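Local atomic coordinates of cellulose binding domain-containing protein (PDB entry 4B96), a protein that probably binds cellulose through this calcium-containing family 3b carbohydrate-binding module, one part of a longer membrane protein of a biomass-sensing system. Residues Val42-Lys47 against Trp121-Gly126; Lys19-Asp24 against Phe115-Asp120; Phe59-Asp64 against Ala100-Gly105. One frame throughout, in Å; residues are numbered along the deposited sequence.

From the N terminus, K19-D24 enters on strand 20-29 and V42-K47 follows on strand 40-47 of the other sheet. F59-D64, at the end of strand 53-60, pairs with A100-G105 in contact 3, closing the shortest of the three loops, and this loop lies wholly within the spans of contacts 1 and 2. Contact 2 closes when F115-D120 returns to K19-D24; contact 1 closes directly afterwards with W121-G126. Their segments alternate along the chain, so the two loops cross, and both meet at one calcium ion. Contact 3, centred about 20 Å from contact 2, joins it through strands 20-29 and 100-109, neighbours in one sheet.

Contact 1: Val42-Lys47 against Trp121-Gly126; sequences VRYYFK and WSFLQG. With CA (calcium ion), chain E.
S122 meets the backbone of Y45 and the ring of Y44, fastening the loop after strand 115-116 to strand 40-47 of the CBM3 beta-sandwich. Its side chain can be followed in two steps. The CB lies almost on the normal through the middle of the Y44 ring, 8° off it and 3.4 Å from S122 CB to the ring centroid, a CH-pi contact over one face. Beyond it, OG is anti to the carbonyl carbon (chi1 -68°) and thereby turned to the strand backbone, where Y45 N donates to S122 OG at 2.8 Å and 160°. The same hydroxyl also hydrogen-bonds K135 O, so this buried oxygen is gripped from two backbones.

The Y45 backbone is held at both its polar atoms: S122 N donates in return to Y45 O over 3.0 Å, approaching slightly tilted from the carbonyl plane. The Y45 and W121 side chains run side by side, with Y45 CB 3.7 Å from W121 CB. The tyrosine centroid is 5.6 Å from that of the W121 five-membered ring; the ring planes are nearly perpendicular, with W121 CD1 beside Y45 CD2. Both polar ends are anchored beyond the contact, Y45 OH on T137 and W121 NE1 on I148 O.

The Y44 ring reaches past the serine because its CG is anti to the backbone N. This brings Y44 OH to 3.4 Å from F123 CA, near the edge of the F123 ring. At the end of the strand the contact reaches a calcium ion, which is also bound by N116, D119 and D120; from this strand it takes a main-chain oxygen, K47 O, at 2.2 Å.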
loop_
_atom_site.group_PDB
_atom_site.type_symbol
_atom_site.label_atom_id
_atom_site.label_comp_id
_atom_site.label_asym_id
_atom_site.label_seq_id
_atom_site.Cartn_x
_atom_site.Cartn_y
_atom_site.Cartn_z
ATOM N N VAL A 42 6.481 -0.180 12.458
ATOM C CA VAL A 42 6.887 0.341 11.165
ATOM C C VAL A 42 8.055 -0.515 10.687
ATOM O O VAL A 42 8.958 -0.827 11.501
ATOM C CB VAL A 42 7.322 1.821 11.294
ATOM C CG1 VAL A 42 7.741 2.440 9.937
ATOM C CG2 VAL A 42 6.182 2.659 11.896
ATOM N N ARG A 43 8.053 -0.903 9.388
ATOM C CA ARG A 43 9.127 -1.763 8.885
ATOM C C ARG A 43 9.908 -1.138 7.763
ATOM O O ARG A 43 9.307 -0.589 6.847
ATOM C CB ARG A 43 8.573 -3.106 8.392
ATOM C CG ARG A 43 8.059 -3.962 9.579
ATOM C CD ARG A 43 7.436 -5.263 9.082
ATOM N NE ARG A 43 6.854 -5.904 10.262
ATOM C CZ ARG A 43 6.143 -7.026 10.252
ATOM N NH1 ARG A 43 5.895 -7.648 9.124
ATOM N NH2 ARG A 43 5.665 -7.513 11.390
ATOM N N TYR A 44 11.237 -1.265 7.834
ATOM C CA TYR A 44 12.155 -0.860 6.773
ATOM C C TYR A 44 12.793 -2.156 6.257
ATOM O O TYR A 44 13.472 -2.878 7.005
ATOM C CB TYR A 44 13.218 0.075 7.339
ATOM C CG TYR A 44 14.137 0.634 6.241
ATOM C CD1 TYR A 44 15.186 -0.147 5.714
ATOM C CD2 TYR A 44 13.922 1.924 5.708
ATOM C CE1 TYR A 44 16.000 0.366 4.677
ATOM C CE2 TYR A 44 14.721 2.461 4.669
ATOM C CZ TYR A 44 15.769 1.680 4.171
ATOM O OH TYR A 44 16.554 2.136 3.138
ATOM N N TYR A 45 12.553 -2.485 5.004
ATOM C CA TYR A 45 13.042 -3.747 4.437
ATOM C C TYR A 45 14.381 -3.568 3.794
ATOM O O TYR A 45 14.570 -2.637 2.983
ATOM C CB TYR A 45 12.093 -4.222 3.362
ATOM C CG TYR A 45 10.748 -4.505 3.955
ATOM C CD1 TYR A 45 10.462 -5.775 4.455
ATOM C CD2 TYR A 45 9.772 -3.515 3.998
ATOM C CE1 TYR A 45 9.270 -6.045 5.025
ATOM C CE2 TYR A 45 8.502 -3.792 4.543
ATOM C CZ TYR A 45 8.278 -5.035 5.063
ATOM O OH TYR A 45 7.076 -5.346 5.634
ATOM N N PHE A 46 15.306 -4.474 4.113
ATOM C CA PHE A 46 16.635 -4.414 3.524
ATOM C C PHE A 46 17.231 -5.806 3.360
ATOM O O PHE A 46 16.745 -6.810 3.941
ATOM C CB PHE A 46 17.533 -3.482 4.338
ATOM C CG PHE A 46 17.858 -4.000 5.714
ATOM C CD1 PHE A 46 16.937 -3.865 6.787
ATOM C CD2 PHE A 46 19.110 -4.599 5.976
ATOM C CE1 PHE A 46 17.235 -4.322 8.084
ATOM C CE2 PHE A 46 19.413 -5.062 7.293
ATOM C CZ PHE A 46 18.483 -4.954 8.327
ATOM N N LYS A 47 18.230 -5.891 2.495
ATOM C CA LYS A 47 18.888 -7.180 2.253
ATOM C C LYS A 47 20.318 -7.040 2.773
ATOM O O LYS A 47 21.069 -6.214 2.280
ATOM C CB LYS A 47 18.913 -7.456 0.753
ATOM C CG LYS A 47 19.473 -8.851 0.387
ATOM C CD LYS A 47 19.360 -9.057 -1.148
ATOM C CE LYS A 47 19.721 -10.498 -1.586
ATOM N NZ LYS A 47 21.126 -10.790 -1.292
ATOM N N TRP A 121 14.775 -3.227 -0.411
ATOM C CA TRP A 121 13.421 -2.857 -0.862
ATOM C C TRP A 121 13.044 -1.405 -0.431
ATOM O O TRP A 121 12.456 -0.651 -1.214
ATOM C CB TRP A 121 12.404 -3.862 -0.271
ATOM C CG TRP A 121 10.908 -3.660 -0.667
ATOM C CD1 TRP A 121 9.918 -3.042 0.090
ATOM C CD2 TRP A 121 10.281 -4.080 -1.876
ATOM N NE1 TRP A 121 8.719 -3.055 -0.611
ATOM C CE2 TRP A 121 8.910 -3.706 -1.801
ATOM C CE3 TRP A 121 10.742 -4.760 -3.013
ATOM C CZ2 TRP A 121 7.986 -4.013 -2.807
ATOM C CZ3 TRP A 121 9.835 -5.062 -4.007
ATOM C CH2 TRP A 121 8.469 -4.675 -3.907
ATOM N N SER A 122 13.355 -1.017 0.797
ATOM C CA SER A 122 12.866 0.297 1.276
ATOM C C SER A 122 13.722 1.492 0.838
ATOM O O SER A 122 13.402 2.618 1.189
ATOM C CB SER A 122 12.726 0.290 2.820
ATOM O OG SER A 122 11.662 -0.583 3.188
ATOM N N PHE A 123 14.829 1.236 0.129
ATOM C CA PHE A 123 15.811 2.278 -0.202
ATOM C C PHE A 123 15.222 3.335 -1.153
ATOM O O PHE A 123 14.692 2.993 -2.218
ATOM C CB PHE A 123 17.026 1.648 -0.834
ATOM C CG PHE A 123 18.116 2.627 -1.240
ATOM C CD1 PHE A 123 18.631 3.582 -0.328
ATOM C CD2 PHE A 123 18.651 2.565 -2.492
ATOM C CE1 PHE A 123 19.667 4.441 -0.736
ATOM C CE2 PHE A 123 19.685 3.402 -2.880
ATOM C CZ PHE A 123 20.166 4.344 -2.012
ATOM N N LEU A 124 15.331 4.613 -0.772
ATOM C CA LEU A 124 14.693 5.697 -1.561
ATOM C C LEU A 124 15.751 6.679 -2.039
ATOM O O LEU A 124 16.446 7.300 -1.238
ATOM C CB LEU A 124 13.577 6.400 -0.736
ATOM C CG LEU A 124 12.848 7.637 -1.302
ATOM C CD1 LEU A 124 12.378 7.385 -2.707
ATOM C CD2 LEU A 124 11.612 8.077 -0.400
ATOM N N GLN A 125 15.894 6.810 -3.348
ATOM C CA GLN A 125 16.856 7.744 -3.947
ATOM C C GLN A 125 16.157 8.788 -4.774
ATOM O O GLN A 125 15.037 8.573 -5.209
ATOM C CB GLN A 125 17.719 7.012 -4.961
ATOM C CG GLN A 125 18.791 6.270 -4.383
ATOM C CD GLN A 125 19.658 5.711 -5.470
ATOM O OE1 GLN A 125 19.167 4.985 -6.347
ATOM N NE2 GLN A 125 20.939 6.052 -5.438
ATOM N N GLY A 126 16.843 9.878 -5.027
ATOM C CA GLY A 126 16.385 10.889 -5.975
ATOM C C GLY A 126 15.475 11.936 -5.374
ATOM O O GLY A 126 14.967 12.723 -6.099
HETATM CA CA CA E . 21.764 -4.476 1.037
HETATM O O HOH W 1 21.604 -3.140 2.986
HETATM O O HOH W 2 23.943 -4.653 2.220
HETATM O O HOH W 3 23.022 -6.470 -0.059
#

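Contact 2: Lys19-Asp24 against Phe115-Asp120; sequences KAIRWD and FNQEDD. With CA (calcium ion), chain E.
I21 lays its CG1-CD1 branch over one face of the F115 ring, packing strand 20-29 of the CBM3 beta-sandwich against strand 115-116 and the calcium-binding loop that follows it. The CD1 methyl sits above the ring centre in a CH-pi contact, 3.7 Å from I21 CD1 to the F115 centroid and 13° off the normal. Closer to the backbone, I21 CG1 is 3.5 Å from F115 CD2, the two side chains running nearly perpendicular. The isoleucine reaches the ring because CG1 is anti to its carbonyl carbon (chi1 -76°), leaving CG2 to pack on Y44 of strand 40-47. F115 CE2 also comes near K19 O.

Two polar side chains also border I21. Q117 runs antiparallel alongside it, its OE1 beside I21 CG1, while its NE2 is hydrogen-bonded to the backbone oxygens of Q13 and S15. From the opposing direction comes D120, whose OD2 lies 3.6 Å from I21 CD1. This carboxylate oxygen accepts from water 1, itself a calcium ligand, so the apolar branch packs against the oxygen of a ligand carboxylate that does not bind the calcium directly.

Two local bonds bend the chain round the ion. N116 OD1 accepts from the backbone N of E118, an Asx turn in which the donor stands above the carbonyl plane rather than on a lone pair, and D120 N donates to Q117 O. The calcium ion is bound by N116 O, D119 OD1 and D120 OD1, with K47 O and three waters completing seven ligands. The metal probably offsets the repulsion between the two carboxylates, whose ligand oxygens D119 OD1 and D120 OD1 lie only 3.1 Å apart.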
loop_
_atom_site.group_PDB
_atom_site.type_symbol
_atom_site.label_atom_id
_atom_site.label_comp_id
_atom_site.label_asym_id
_atom_site.label_seq_id
_atom_site.Cartn_x
_atom_site.Cartn_y
_atom_site.Cartn_z
ATOM N N LYS A 19 27.839 3.371 5.509
ATOM C CA LYS A 19 27.980 2.748 6.827
ATOM C C LYS A 19 26.693 2.783 7.632
ATOM O O LYS A 19 26.532 2.009 8.591
ATOM C CB LYS A 19 29.120 3.372 7.604
ATOM C CG LYS A 19 30.441 2.961 6.987
ATOM C CD LYS A 19 31.655 3.434 7.786
ATOM C CE LYS A 19 32.950 3.136 7.046
ATOM N NZ LYS A 19 34.081 3.428 7.988
ATOM N N ALA A 20 25.757 3.642 7.235
ATOM C CA ALA A 20 24.521 3.747 7.965
ATOM C C ALA A 20 23.358 3.689 6.985
ATOM O O ALA A 20 23.426 4.238 5.867
ATOM C CB ALA A 20 24.485 5.041 8.812
ATOM N N ILE A 21 22.280 3.027 7.389
ATOM C CA ILE A 21 21.052 3.104 6.659
ATOM C C ILE A 21 20.123 4.030 7.461
ATOM O O ILE A 21 19.980 3.845 8.677
ATOM C CB ILE A 21 20.423 1.695 6.504
ATOM C CG1 ILE A 21 21.214 0.915 5.425
ATOM C CG2 ILE A 21 18.902 1.831 6.077
ATOM C CD1 ILE A 21 20.764 -0.591 5.331
ATOM N N ARG A 22 19.540 5.050 6.824
ATOM C CA ARG A 22 18.628 5.947 7.570
ATOM C C ARG A 22 17.197 5.564 7.318
ATOM O O ARG A 22 16.734 5.571 6.161
ATOM C CB ARG A 22 18.886 7.412 7.204
ATOM C CG ARG A 22 20.302 7.808 7.622
ATOM C CD ARG A 22 20.378 7.989 9.185
ATOM N NE ARG A 22 19.477 9.031 9.691
ATOM C CZ ARG A 22 19.791 10.313 9.728
ATOM N NH1 ARG A 22 20.985 10.711 9.302
ATOM N NH2 ARG A 22 18.901 11.207 10.165
ATOM N N TRP A 23 16.501 5.155 8.367
ATOM C CA TRP A 23 15.109 4.742 8.188
ATOM C C TRP A 23 14.103 5.872 8.476
ATOM O O TRP A 23 12.891 5.617 8.570
ATOM C CB TRP A 23 14.843 3.524 9.047
ATOM C CG TRP A 23 15.428 3.631 10.489
ATOM C CD1 TRP A 23 16.637 3.104 10.962
ATOM C CD2 TRP A 23 14.824 4.312 11.590
ATOM N NE1 TRP A 23 16.768 3.401 12.313
ATOM C CE2 TRP A 23 15.684 4.162 12.708
ATOM C CE3 TRP A 23 13.625 5.039 11.741
ATOM C CZ2 TRP A 23 15.377 4.717 13.960
ATOM C CZ3 TRP A 23 13.311 5.584 12.977
ATOM C CH2 TRP A 23 14.198 5.418 14.086
ATOM N N ASP A 24 14.588 7.107 8.641
ATOM C CA ASP A 24 13.734 8.226 9.127
ATOM C C ASP A 24 12.343 8.284 8.496
ATOM O O ASP A 24 12.200 8.306 7.228
ATOM C CB ASP A 24 14.326 9.568 8.747
ATOM C CG ASP A 24 15.716 9.791 9.359
ATOM O OD1 ASP A 24 16.336 8.804 9.856
ATOM O OD2 ASP A 24 16.154 10.955 9.312
ATOM N N PHE A 115 27.036 -1.115 4.312
ATOM C CA PHE A 115 25.931 -1.758 3.597
ATOM C C PHE A 115 26.027 -1.453 2.089
ATOM O O PHE A 115 26.632 -0.447 1.692
ATOM C CB PHE A 115 24.588 -1.175 4.049
ATOM C CG PHE A 115 24.280 -1.411 5.476
ATOM C CD1 PHE A 115 23.850 -2.659 5.914
ATOM C CD2 PHE A 115 24.344 -0.356 6.395
ATOM C CE1 PHE A 115 23.510 -2.879 7.279
ATOM C CE2 PHE A 115 24.022 -0.554 7.750
ATOM C CZ PHE A 115 23.597 -1.823 8.213
ATOM N N ASN A 116 25.384 -2.306 1.276
ATOM C CA ASN A 116 25.087 -2.001 -0.110
ATOM C C ASN A 116 23.580 -1.833 -0.175
ATOM O O ASN A 116 22.826 -2.818 -0.030
ATOM C CB ASN A 116 25.531 -3.180 -1.005
ATOM C CG ASN A 116 25.043 -3.027 -2.467
ATOM O OD1 ASN A 116 24.596 -1.951 -2.884
ATOM N ND2 ASN A 116 25.113 -4.114 -3.237
ATOM N N GLN A 117 23.112 -0.607 -0.353
ATOM C CA GLN A 117 21.719 -0.320 -0.260
ATOM C C GLN A 117 20.970 -0.616 -1.549
ATOM O O GLN A 117 19.729 -0.542 -1.581
ATOM C CB GLN A 117 21.539 1.159 0.032
ATOM C CG GLN A 117 22.236 1.605 1.310
ATOM C CD GLN A 117 21.714 2.981 1.785
ATOM O OE1 GLN A 117 20.684 3.038 2.416
ATOM N NE2 GLN A 117 22.422 4.052 1.458
ATOM N N GLU A 118 21.717 -0.922 -2.589
ATOM C CA GLU A 118 21.112 -1.016 -3.930
ATOM C C GLU A 118 19.996 -2.053 -4.045
ATOM O O GLU A 118 19.087 -1.892 -4.844
ATOM C CB GLU A 118 22.161 -1.285 -4.997
ATOM C CG GLU A 118 21.581 -1.059 -6.420
ATOM C CD GLU A 118 22.618 -1.233 -7.530
ATOM O OE1 GLU A 118 23.579 -2.047 -7.353
ATOM O OE2 GLU A 118 22.454 -0.544 -8.579
ATOM N N ASP A 119 20.076 -3.121 -3.242
ATOM C CA ASP A 119 19.112 -4.199 -3.331
ATOM C C ASP A 119 18.153 -4.175 -2.144
ATOM O O ASP A 119 17.483 -5.187 -1.847
ATOM C CB ASP A 119 19.896 -5.523 -3.400
ATOM C CG ASP A 119 20.932 -5.678 -2.233
ATOM O OD1 ASP A 119 20.937 -4.867 -1.236
ATOM O OD2 ASP A 119 21.746 -6.644 -2.315
ATOM N N ASP A 120 18.057 -3.030 -1.452
ATOM C CA ASP A 120 17.185 -2.948 -0.281
ATOM C C ASP A 120 15.805 -2.447 -0.705
ATOM O O ASP A 120 15.660 -1.348 -1.316
ATOM C CB ASP A 120 17.759 -1.960 0.758
ATOM C CG ASP A 120 19.067 -2.423 1.359
ATOM O OD1 ASP A 120 19.469 -3.599 1.186
ATOM O OD2 ASP A 120 19.707 -1.594 2.055
HETATM CA CA CA E . 21.764 -4.476 1.037
HETATM O O HOH W 2 23.943 -4.653 2.220
HETATM O O HOH W 3 23.022 -6.470 -0.059
HETATM O O HOH W 1 21.604 -3.140 2.986
#

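Contact 3: Phe59-Asp64 against Ala100-Gly105; sequences FYSLGD and AAWVFG
F59 and F104 form a hydrogen-bonded antiparallel pair, and Y60 and V103 the next, non-hydrogen-bonded one, where the edge strand 53-60 of the sandwich runs beside strand 100-109. The first pair is unequal: F104 N reaches F59 O at 2.8 Å, in the carbonyl plane, whereas F59 N is 3.3 Å from F104 O and stands out of the F104 carbonyl plane.

The tight part, bonded directly from backbone to backbone, continues at S61, where the pairing passes into a type I turn from Y60 to G63. S61 N donates to W102 O, and S61 OG accepts from W102 N at 2.8 Å in a nearly straight bond, 178°. With chi1 at 62° the hydroxyl stands between its own N and carbonyl carbon, and from there it takes the place a backbone acceptor would occupy in a continuing strand. On the buried face, Y60 and V103 lie side by side with Y60 CD1 4.0 Å from V103 CG2, and L62 CD1 presses to within 3.6 Å of A101 CB.

The other face, that of F59 and W102, is more solvent-exposed. There F59 turns the edge of its ring to W102, bringing F59 CE2 to 4.0 Å from W102 CB. The rings of F59 and F104 are oblique, 5.5 Å between centroids with planes at 44°. Beyond the last direct bond the strands are bridged by solvent: water 4 donates to A100 O and is hydrogen-bonded to S61 OG.

On its far side, strand 100-109 is bonded to strand 20-29, A101 pairing with I27 and V103 with F25. The buried face looks to the other sheet, where V69 of strand 69-75 touches both Y60 and V103, while D64 caps the short helix 65-68 that leads into that strand.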
loop_
_atom_site.group_PDB
_atom_site.type_symbol
_atom_site.label_atom_id
_atom_site.label_comp_id
_atom_site.label_asym_id
_atom_site.label_seq_id
_atom_site.Cartn_x
_atom_site.Cartn_y
_atom_site.Cartn_z
ATOM N N PHE A 59 15.933 11.281 16.795
ATOM C CA PHE A 59 14.906 12.290 17.045
ATOM C C PHE A 59 13.584 11.572 17.139
ATOM O O PHE A 59 13.263 10.736 16.276
ATOM C CB PHE A 59 14.862 13.344 15.905
ATOM C CG PHE A 59 13.929 14.482 16.201
ATOM C CD1 PHE A 59 14.267 15.454 17.130
ATOM C CD2 PHE A 59 12.694 14.562 15.577
ATOM C CE1 PHE A 59 13.398 16.498 17.447
ATOM C CE2 PHE A 59 11.800 15.619 15.888
ATOM C CZ PHE A 59 12.155 16.581 16.821
ATOM N N TYR A 60 12.797 11.899 18.169
ATOM C CA TYR A 60 11.436 11.351 18.290
ATOM C C TYR A 60 10.561 12.528 18.780
ATOM O O TYR A 60 10.723 12.983 19.898
ATOM C CB TYR A 60 11.392 10.188 19.313
ATOM C CG TYR A 60 10.011 9.606 19.585
ATOM C CD1 TYR A 60 9.036 9.576 18.565
ATOM C CD2 TYR A 60 9.671 9.124 20.868
ATOM C CE1 TYR A 60 7.786 9.027 18.768
ATOM C CE2 TYR A 60 8.401 8.572 21.092
ATOM C CZ TYR A 60 7.460 8.539 20.043
ATOM O OH TYR A 60 6.206 8.005 20.256
ATOM N N SER A 61 9.672 13.038 17.951
ATOM C CA SER A 61 8.971 14.248 18.342
ATOM C C SER A 61 7.967 14.053 19.495
ATOM O O SER A 61 7.484 15.020 20.042
ATOM C CB SER A 61 8.271 14.870 17.128
ATOM O OG SER A 61 7.290 13.960 16.609
ATOM N N LEU A 62 7.671 12.805 19.884
ATOM C CA LEU A 62 6.641 12.585 20.887
ATOM C C LEU A 62 7.154 11.943 22.167
ATOM O O LEU A 62 6.380 11.536 23.031
ATOM C CB LEU A 62 5.535 11.709 20.285
ATOM C CG LEU A 62 4.861 12.340 19.059
ATOM C CD1 LEU A 62 3.947 11.295 18.487
ATOM C CD2 LEU A 62 4.081 13.596 19.405
ATOM N N GLY A 63 8.448 11.800 22.314
ATOM C CA GLY A 63 8.900 11.271 23.579
ATOM C C GLY A 63 10.394 11.152 23.585
ATOM O O GLY A 63 11.099 11.902 22.905
ATOM N N ASP A 64 10.868 10.194 24.357
ATOM C CA ASP A 64 12.273 10.094 24.644
ATOM C C ASP A 64 12.904 9.135 23.662
ATOM O O ASP A 64 12.429 7.986 23.505
ATOM C CB ASP A 64 12.496 9.652 26.088
ATOM C CG ASP A 64 13.967 9.603 26.437
ATOM O OD1 ASP A 64 14.598 10.688 26.519
ATOM O OD2 ASP A 64 14.503 8.480 26.564
ATOM N N ALA A 100 1.615 14.840 13.408
ATOM C CA ALA A 100 2.475 13.785 12.857
ATOM C C ALA A 100 3.513 13.391 13.900
ATOM O O ALA A 100 3.839 14.209 14.760
ATOM C CB ALA A 100 3.156 14.265 11.591
ATOM N N ALA A 101 4.004 12.145 13.853
ATOM C CA ALA A 101 5.109 11.726 14.723
ATOM C C ALA A 101 6.346 11.747 13.815
ATOM O O ALA A 101 6.339 11.097 12.740
ATOM C CB ALA A 101 4.885 10.282 15.208
ATOM N N TRP A 102 7.408 12.455 14.230
ATOM C CA TRP A 102 8.665 12.423 13.452
ATOM C C TRP A 102 9.607 11.484 14.161
ATOM O O TRP A 102 9.830 11.635 15.358
ATOM C CB TRP A 102 9.319 13.838 13.363
ATOM C CG TRP A 102 8.443 14.867 12.611
ATOM C CD1 TRP A 102 7.237 15.331 13.007
ATOM C CD2 TRP A 102 8.708 15.502 11.340
ATOM N NE1 TRP A 102 6.740 16.229 12.102
ATOM C CE2 TRP A 102 7.620 16.357 11.066
ATOM C CE3 TRP A 102 9.773 15.447 10.414
ATOM C CZ2 TRP A 102 7.538 17.154 9.867
ATOM C CZ3 TRP A 102 9.700 16.259 9.217
ATOM C CH2 TRP A 102 8.584 17.081 8.963
ATOM N N VAL A 103 10.174 10.521 13.432
ATOM C CA VAL A 103 11.054 9.558 14.047
ATOM C C VAL A 103 12.289 9.337 13.186
ATOM O O VAL A 103 12.162 8.781 12.087
ATOM C CB VAL A 103 10.341 8.186 14.290
ATOM C CG1 VAL A 103 11.113 7.401 15.364
ATOM C CG2 VAL A 103 8.864 8.379 14.731
ATOM N N PHE A 104 13.459 9.845 13.617
ATOM C CA PHE A 104 14.669 9.751 12.786
ATOM C C PHE A 104 15.683 8.828 13.457
ATOM O O PHE A 104 15.815 8.820 14.673
ATOM C CB PHE A 104 15.424 11.084 12.640
ATOM C CG PHE A 104 14.591 12.197 12.086
ATOM C CD1 PHE A 104 13.307 11.973 11.629
ATOM C CD2 PHE A 104 15.095 13.475 12.028
ATOM C CE1 PHE A 104 12.534 13.030 11.119
ATOM C CE2 PHE A 104 14.310 14.515 11.529
ATOM C CZ PHE A 104 13.035 14.286 11.105
ATOM N N GLY A 105 16.415 8.063 12.664
ATOM C CA GLY A 105 17.498 7.279 13.245
ATOM C C GLY A 105 18.161 6.440 12.187
ATOM O O GLY A 105 17.889 6.593 10.996
HETATM O O HOH W 4 5.157 15.489 16.678
#